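Local coordinates for GTP-binding protein REM 1 (Homo sapiens, PDB 2NZJ) that binds guanine nucleotide, here GDP with magnesium, as a Ras-family small GTPase and probably acts as a nucleotide-dependent switch in signalling, at residues T18-L23 / T148-Q153; V8-P13 / Y81-S86. All blocks are in the same frame, centred on the assembly; numbering follows the deposited sequence.

Contact 1 of 2, residues T18-L23 / T148-Q153; sequences TSLASL and TSATLQ. With MG (magnesium ion), chain E; GDP (guanosine-5'-diphosphate), chain G.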
loop_
_atom_site.group_PDB
_atom_site.type_symbol
_atom_site.label_atom_id
_atom_site.label_comp_id
_atom_site.label_asym_id
_atom_site.label_seq_id
_atom_site.Cartn_x
_atom_site.Cartn_y
_atom_site.Cartn_z
ATOM N N THR A 18 7.153 -5.780 -2.754
ATOM C CA THR A 18 6.961 -7.159 -3.138
ATOM C C THR A 18 6.770 -8.071 -1.911
ATOM O O THR A 18 5.978 -9.005 -1.949
ATOM C CB THR A 18 8.099 -7.646 -4.078
ATOM O OG1 THR A 18 8.081 -6.870 -5.285
ATOM C CG2 THR A 18 7.943 -9.169 -4.443
ATOM N N SER A 19 7.462 -7.792 -0.824
ATOM C CA SER A 19 7.308 -8.588 0.389
ATOM C C SER A 19 5.886 -8.482 0.960
ATOM O O SER A 19 5.262 -9.499 1.275
ATOM C CB SER A 19 8.334 -8.167 1.430
ATOM O OG SER A 19 9.637 -8.207 0.881
ATOM N N LEU A 20 5.367 -7.254 1.039
ATOM C CA LEU A 20 4.016 -7.021 1.510
ATOM C C LEU A 20 2.999 -7.731 0.603
ATOM O O LEU A 20 2.043 -8.330 1.077
ATOM C CB LEU A 20 3.728 -5.513 1.560
ATOM C CG LEU A 20 4.559 -4.673 2.551
ATOM C CD1 LEU A 20 4.299 -3.206 2.350
ATOM C CD2 LEU A 20 4.311 -5.038 3.998
ATOM N N ALA A 21 3.224 -7.683 -0.705
ATOM C CA ALA A 21 2.331 -8.347 -1.659
ATOM C C ALA A 21 2.346 -9.862 -1.520
ATOM O O ALA A 21 1.290 -10.486 -1.621
ATOM C CB ALA A 21 2.646 -7.923 -3.106
ATOM N N SER A 22 3.516 -10.445 -1.278
ATOM C CA SER A 22 3.624 -11.900 -1.132
ATOM C C SER A 22 2.925 -12.401 0.122
ATOM O O SER A 22 2.334 -13.472 0.122
ATOM C CB SER A 22 5.088 -12.360 -1.079
ATOM O OG SER A 22 5.823 -11.876 -2.199
ATOM N N LEU A 23 3.028 -11.645 1.204
ATOM C CA LEU A 23 2.294 -11.977 2.413
ATOM C C LEU A 23 0.795 -11.862 2.155
ATOM O O LEU A 23 0.019 -12.680 2.628
ATOM C CB LEU A 23 2.727 -11.081 3.581
ATOM C CG LEU A 23 4.127 -11.386 4.152
ATOM C CD1 LEU A 23 4.481 -10.361 5.244
ATOM C CD2 LEU A 23 4.228 -12.839 4.684
ATOM N N THR A 148 4.261 -1.123 9.326
ATOM C CA THR A 148 4.261 -2.559 9.213
ATOM C C THR A 148 5.682 -3.094 9.262
ATOM O O THR A 148 6.658 -2.323 9.208
ATOM C CB THR A 148 3.616 -2.989 7.901
ATOM O OG1 THR A 148 4.430 -2.581 6.788
ATOM C CG2 THR A 148 2.224 -2.384 7.773
ATOM N N SER A 149 5.776 -4.417 9.384
ATOM C CA SER A 149 7.002 -5.153 9.111
ATOM C C SER A 149 6.626 -6.452 8.401
ATOM O O SER A 149 5.881 -7.262 8.940
ATOM C CB SER A 149 7.791 -5.444 10.391
ATOM O OG SER A 149 8.847 -6.366 10.156
ATOM N N ALA A 150 7.154 -6.651 7.198
ATOM C CA ALA A 150 6.929 -7.885 6.468
ATOM C C ALA A 150 7.722 -9.055 7.063
ATOM O O ALA A 150 7.296 -10.209 6.966
ATOM C CB ALA A 150 7.279 -7.703 5.002
ATOM N N THR A 151 8.878 -8.778 7.663
ATOM C CA THR A 151 9.723 -9.857 8.206
ATOM C C THR A 151 9.242 -10.364 9.570
ATOM O O THR A 151 9.458 -11.531 9.896
ATOM C CB THR A 151 11.199 -9.434 8.314
ATOM O OG1 THR A 151 11.300 -8.311 9.187
ATOM C CG2 THR A 151 11.749 -9.040 6.960
ATOM N N LEU A 152 8.606 -9.500 10.363
ATOM C CA LEU A 152 7.937 -9.932 11.604
ATOM C C LEU A 152 6.474 -10.269 11.375
ATOM O O LEU A 152 5.795 -10.714 12.287
ATOM C CB LEU A 152 7.973 -8.843 12.674
ATOM C CG LEU A 152 9.192 -8.647 13.545
ATOM C CD1 LEU A 152 8.705 -7.815 14.711
ATOM C CD2 LEU A 152 9.850 -9.972 14.024
ATOM N N GLN A 153 5.980 -10.026 10.168
ATOM C CA GLN A 153 4.548 -10.194 9.854
ATOM C C GLN A 153 3.683 -9.384 10.823
ATOM O O GLN A 153 2.786 -9.886 11.451
ATOM C CB GLN A 153 4.173 -11.682 9.780
ATOM C CG GLN A 153 5.028 -12.406 8.693
ATOM C CD GLN A 153 4.785 -13.929 8.555
ATOM O OE1 GLN A 153 3.786 -14.358 7.993
ATOM N NE2 GLN A 153 5.740 -14.731 9.028
HETATM MG MG MG E . 9.755 -5.579 -5.716
HETATM P PB GDP G . 10.498 -3.806 -3.136
HETATM O O1B GDP G . 9.841 -2.555 -2.614
HETATM O O2B GDP G . 9.545 -4.771 -3.753
HETATM O O3B GDP G . 11.517 -3.340 -4.163
HETATM O O3A GDP G . 11.210 -4.410 -1.855
HETATM P PA GDP G . 11.319 -5.985 -1.642
HETATM O O1A GDP G . 11.871 -6.613 -2.889
HETATM O O2A GDP G . 10.018 -6.598 -1.229
HETATM O "O5'" GDP G . 12.305 -6.047 -0.381
HETATM C "C5'" GDP G . 13.574 -5.392 -0.385
HETATM C "C4'" GDP G . 14.431 -5.992 0.732
HETATM O "O4'" GDP G . 13.993 -5.497 2.029
HETATM C "C3'" GDP G . 14.332 -7.530 0.786
HETATM O "O3'" GDP G . 15.612 -8.152 1.001
HETATM C "C2'" GDP G . 13.433 -7.795 1.984
HETATM O "O2'" GDP G . 13.747 -9.005 2.664
HETATM C "C1'" GDP G . 13.630 -6.583 2.881
HETATM N N9 GDP G . 12.392 -6.229 3.601
HETATM C C8 GDP G . 11.145 -6.048 3.098
HETATM N N7 GDP G . 10.262 -5.697 4.071
HETATM C C5 GDP G . 10.958 -5.648 5.200
HETATM C C6 GDP G . 10.651 -5.371 6.603
HETATM O O6 GDP G . 9.473 -5.092 6.911
HETATM N N1 GDP G . 11.665 -5.424 7.489
HETATM C C2 GDP G . 12.929 -5.745 7.137
HETATM N N2 GDP G . 13.937 -5.794 8.047
HETATM N N3 GDP G . 13.266 -6.031 5.864
HETATM C C4 GDP G . 12.342 -5.995 4.891
HETATM O O HOH W 1 10.988 -6.809 -5.221
HETATM O O HOH W 2 9.623 -6.342 -7.609
HETATM O O HOH W 3 8.246 -4.384 -6.386
HETATM O O HOH W 4 10.766 -4.200 -6.487
#
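The CB methyl of Ala150 sits against the helix 18-23, meeting Ser19 CB at 3.8 Å and, a turn further on, Leu23 CD1 at 3.9 Å. Leu20 adds its CD2 to this apolar patch, 4.1 Å from Ala150 CB and also beside Thr148 OG1, a hydroxyl hydrogen-bonded to Asn119 OD1. Leu23 crosses Gln153 at about a right angle, its CD2 against the amide oxygen OE1. The small methyl suits this place, since GDP N7 lies 3.7 Å from Ala150 CB.

Both segments also send polar bonds to GDP. Ala150 N donates to the guanine O6 at 2.8 Å, while Ser149 OG accepts from Leu152 N in an ST motif. On the helix, Ser19 grips O2A twice, through N and through OG (2.7 Å); its OG stands beside its own backbone N (chi1 -53°), which lets both reach one oxygen. Thr18 N binds O2B.

Metal bonds complete the site. Thr18 OG1 (2.2 Å), GDP O2B and four waters surround the magnesium in six-fold coordination. The phosphate-binding helix start and the Ser-Ala loop (the G5 motif of Ras-like GTPases) together form the nucleotide pocket characteristic of this family.

Contact 2 of 2, residues V8-P13 / Y81-S86; sequences VLLGDP and YVIVYS. With GDP (guanosine-5'-diphosphate), chain G.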
loop_
_atom_site.group_PDB
_atom_site.type_symbol
_atom_site.label_atom_id
_atom_site.label_comp_id
_atom_site.label_asym_id
_atom_site.label_seq_id
_atom_site.Cartn_x
_atom_site.Cartn_y
_atom_site.Cartn_z
ATOM N N VAL A 8 -3.142 -0.600 -5.844
ATOM C CA VAL A 8 -1.850 -0.412 -6.477
ATOM C C VAL A 8 -0.779 -0.061 -5.426
ATOM O O VAL A 8 -0.986 0.870 -4.644
ATOM C CB VAL A 8 -1.955 0.639 -7.608
ATOM C CG1 VAL A 8 -0.761 0.587 -8.486
ATOM C CG2 VAL A 8 -3.197 0.388 -8.454
ATOM N N LEU A 9 0.334 -0.830 -5.404
ATOM C CA LEU A 9 1.494 -0.575 -4.488
ATOM C C LEU A 9 2.538 0.346 -5.127
ATOM O O LEU A 9 3.124 0.008 -6.142
ATOM C CB LEU A 9 2.215 -1.870 -4.074
ATOM C CG LEU A 9 1.557 -2.810 -3.064
ATOM C CD1 LEU A 9 2.325 -4.121 -2.969
ATOM C CD2 LEU A 9 1.453 -2.156 -1.698
ATOM N N LEU A 10 2.790 1.493 -4.507
ATOM C CA LEU A 10 3.790 2.436 -4.977
ATOM C C LEU A 10 4.900 2.632 -3.930
ATOM O O LEU A 10 4.688 2.419 -2.738
ATOM C CB LEU A 10 3.158 3.801 -5.248
ATOM C CG LEU A 10 2.036 3.908 -6.268
ATOM C CD1 LEU A 10 1.370 5.273 -6.138
ATOM C CD2 LEU A 10 2.532 3.650 -7.691
ATOM N N GLY A 11 6.059 3.101 -4.394
ATOM C CA GLY A 11 7.188 3.428 -3.546
ATOM C C GLY A 11 8.530 3.091 -4.176
ATOM O O GLY A 11 8.609 2.272 -5.091
ATOM N N ASP A 12 9.590 3.687 -3.650
ATOM C CA ASP A 12 10.946 3.420 -4.121
ATOM C C ASP A 12 11.363 1.940 -4.023
ATOM O O ASP A 12 10.825 1.194 -3.212
ATOM C CB ASP A 12 11.954 4.260 -3.325
ATOM C CG ASP A 12 12.021 5.703 -3.800
ATOM O OD1 ASP A 12 11.325 6.069 -4.778
ATOM O OD2 ASP A 12 12.789 6.477 -3.201
ATOM N N PRO A 13 12.341 1.526 -4.841
ATOM C CA PRO A 13 12.854 0.162 -4.721
ATOM C C PRO A 13 13.454 -0.102 -3.345
ATOM O O PRO A 13 14.100 0.780 -2.783
ATOM C CB PRO A 13 13.949 0.083 -5.782
ATOM C CG PRO A 13 13.800 1.306 -6.634
ATOM C CD PRO A 13 13.014 2.310 -5.888
ATOM N N TYR A 81 -4.662 3.193 -3.410
ATOM C CA TYR A 81 -3.214 3.219 -3.561
ATOM C C TYR A 81 -2.538 3.082 -2.209
ATOM O O TYR A 81 -2.922 3.772 -1.257
ATOM C CB TYR A 81 -2.794 4.520 -4.233
ATOM C CG TYR A 81 -3.208 4.575 -5.673
ATOM C CD1 TYR A 81 -4.404 5.169 -6.061
ATOM C CD2 TYR A 81 -2.406 4.008 -6.653
ATOM C CE1 TYR A 81 -4.771 5.200 -7.388
ATOM C CE2 TYR A 81 -2.768 4.025 -7.957
ATOM C CZ TYR A 81 -3.934 4.622 -8.329
ATOM O OH TYR A 81 -4.238 4.617 -9.658
ATOM N N VAL A 82 -1.553 2.182 -2.139
ATOM C CA VAL A 82 -0.701 2.011 -0.956
ATOM C C VAL A 82 0.711 2.510 -1.281
ATOM O O VAL A 82 1.445 1.870 -2.020
ATOM C CB VAL A 82 -0.666 0.551 -0.480
ATOM C CG1 VAL A 82 0.237 0.376 0.713
ATOM C CG2 VAL A 82 -2.040 0.127 -0.136
ATOM N N ILE A 83 1.061 3.671 -0.733
ATOM C CA ILE A 83 2.384 4.267 -0.900
ATOM C C ILE A 83 3.263 3.815 0.252
ATOM O O ILE A 83 3.052 4.229 1.384
ATOM C CB ILE A 83 2.332 5.815 -0.851
ATOM C CG1 ILE A 83 1.558 6.385 -2.035
ATOM C CG2 ILE A 83 3.730 6.408 -0.821
ATOM C CD1 ILE A 83 1.117 7.849 -1.851
ATOM N N VAL A 84 4.255 2.981 -0.045
ATOM C CA VAL A 84 5.124 2.371 0.967
ATOM C C VAL A 84 6.470 3.078 0.996
ATOM O O VAL A 84 7.022 3.361 -0.053
ATOM C CB VAL A 84 5.372 0.907 0.633
ATOM C CG1 VAL A 84 6.335 0.249 1.640
ATOM C CG2 VAL A 84 4.026 0.174 0.529
ATOM N N TYR A 85 6.982 3.379 2.193
ATOM C CA TYR A 85 8.391 3.785 2.382
ATOM C C TYR A 85 9.000 2.932 3.509
ATOM O O TYR A 85 8.283 2.215 4.209
ATOM C CB TYR A 85 8.519 5.310 2.646
ATOM C CG TYR A 85 7.952 5.742 3.958
ATOM C CD1 TYR A 85 6.612 6.023 4.089
ATOM C CD2 TYR A 85 8.742 5.815 5.085
ATOM C CE1 TYR A 85 6.063 6.374 5.288
ATOM C CE2 TYR A 85 8.183 6.152 6.339
ATOM C CZ TYR A 85 6.838 6.428 6.419
ATOM O OH TYR A 85 6.271 6.814 7.615
ATOM N N SER A 86 10.320 2.989 3.650
ATOM C CA SER A 86 11.014 2.351 4.761
ATOM C C SER A 86 11.359 3.368 5.833
ATOM O O SER A 86 11.997 4.368 5.559
ATOM C CB SER A 86 12.299 1.697 4.295
ATOM O OG SER A 86 12.997 1.166 5.405
HETATM P PB GDP G . 10.498 -3.806 -3.136
HETATM O O1B GDP G . 9.841 -2.555 -2.614
HETATM O O2B GDP G . 9.545 -4.771 -3.753
HETATM O O3B GDP G . 11.517 -3.340 -4.163
HETATM O O3A GDP G . 11.210 -4.410 -1.855
HETATM P PA GDP G . 11.319 -5.985 -1.642
HETATM O O1A GDP G . 11.871 -6.613 -2.889
HETATM O O2A GDP G . 10.018 -6.598 -1.229
HETATM O "O5'" GDP G . 12.305 -6.047 -0.381
HETATM C "C5'" GDP G . 13.574 -5.392 -0.385
HETATM C "C4'" GDP G . 14.431 -5.992 0.732
HETATM O "O4'" GDP G . 13.993 -5.497 2.029
HETATM C "C3'" GDP G . 14.332 -7.530 0.786
HETATM O "O3'" GDP G . 15.612 -8.152 1.001
HETATM C "C2'" GDP G . 13.433 -7.795 1.984
HETATM O "O2'" GDP G . 13.747 -9.005 2.664
HETATM C "C1'" GDP G . 13.630 -6.583 2.881
HETATM N N9 GDP G . 12.392 -6.229 3.601
HETATM C C8 GDP G . 11.145 -6.048 3.098
HETATM N N7 GDP G . 10.262 -5.697 4.071
HETATM C C5 GDP G . 10.958 -5.648 5.200
HETATM C C6 GDP G . 10.651 -5.371 6.603
HETATM O O6 GDP G . 9.473 -5.092 6.911
HETATM N N1 GDP G . 11.665 -5.424 7.489
HETATM C C2 GDP G . 12.929 -5.745 7.137
HETATM N N2 GDP G . 13.937 -5.794 8.047
HETATM N N3 GDP G . 13.266 -6.031 5.864
HETATM C C4 GDP G . 12.342 -5.995 4.891
#
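Two neighbouring parallel strands of the central sheet of the Ras-type P-loop fold meet here: 8-10, which runs into the phosphate-binding loop, and 81-86. Their axes approach to 4.7 Å, with an angle of 23° between their directions. Val82 N donates to Val8 O, Leu10 N to Val82 O (2.9 Å) and Val84 N to Leu10 O (2.8 Å). CA-H...O contacts, such as Leu9 CA to Val82 O, fill in between.

Side chains alternate between the faces, and beta-branched or leucine residues suit these buried strands. On one face Leu9 lies alongside Val82, its CD2 3.6 Å from Val82 CB, and extends to Val84 CG2; helix 17-25 packs there through Ala21 and Leu20. On the other face Val8, Leu10, Tyr81 and Ile83 gather, with helix 90-105 against Tyr81 and Ile83. Tyr81 CG is anti to its carbonyl carbon (chi1 -70°), which carries the CD2-CE2 side of the ring out along Val8, CE2 being 3.5 Å from Val8 CB. Leu10 CD1 reaches CD2 of the same ring at 4.0 Å, while the hydroxyl is anchored by Cys74 O and Gly78 N. Without the ring, as with an alanine here, a gap is likely to open beside Val8 and Leu10, and Cys74 O and Gly78 N would probably lose their hydroxyl partner.

Next along the chain from Leu10 comes Gly11, whose backbone angles by themselves call for glycine. A CB there would also run into Val84 O, to which Gly11 CA comes within 3.5 Å.

Overall arrangement
Contacts 1 and 2 lie with their centres about 12 Å apart in one Ras-family domain, and both border the same GDP. Along the chain their segments alternate: 8-13, 18-23, 81-86, then 148-153. Strand 4-10 leads through the phosphate-binding loop directly into helix 17-25, linking the sheet of contact 2 to the helix of contact 1. That helix rests on the sheet where the contacts touch, Ala21 CB on Leu9 CD1 and Leu20 CD1 on Val84 CG2, both 3.8 Å. The buried strand pair thus carries the helix and the phosphate-binding loop of a nucleotide site whose phosphate and base ends are joined by contact 1, drawing distant sequence around one ligand.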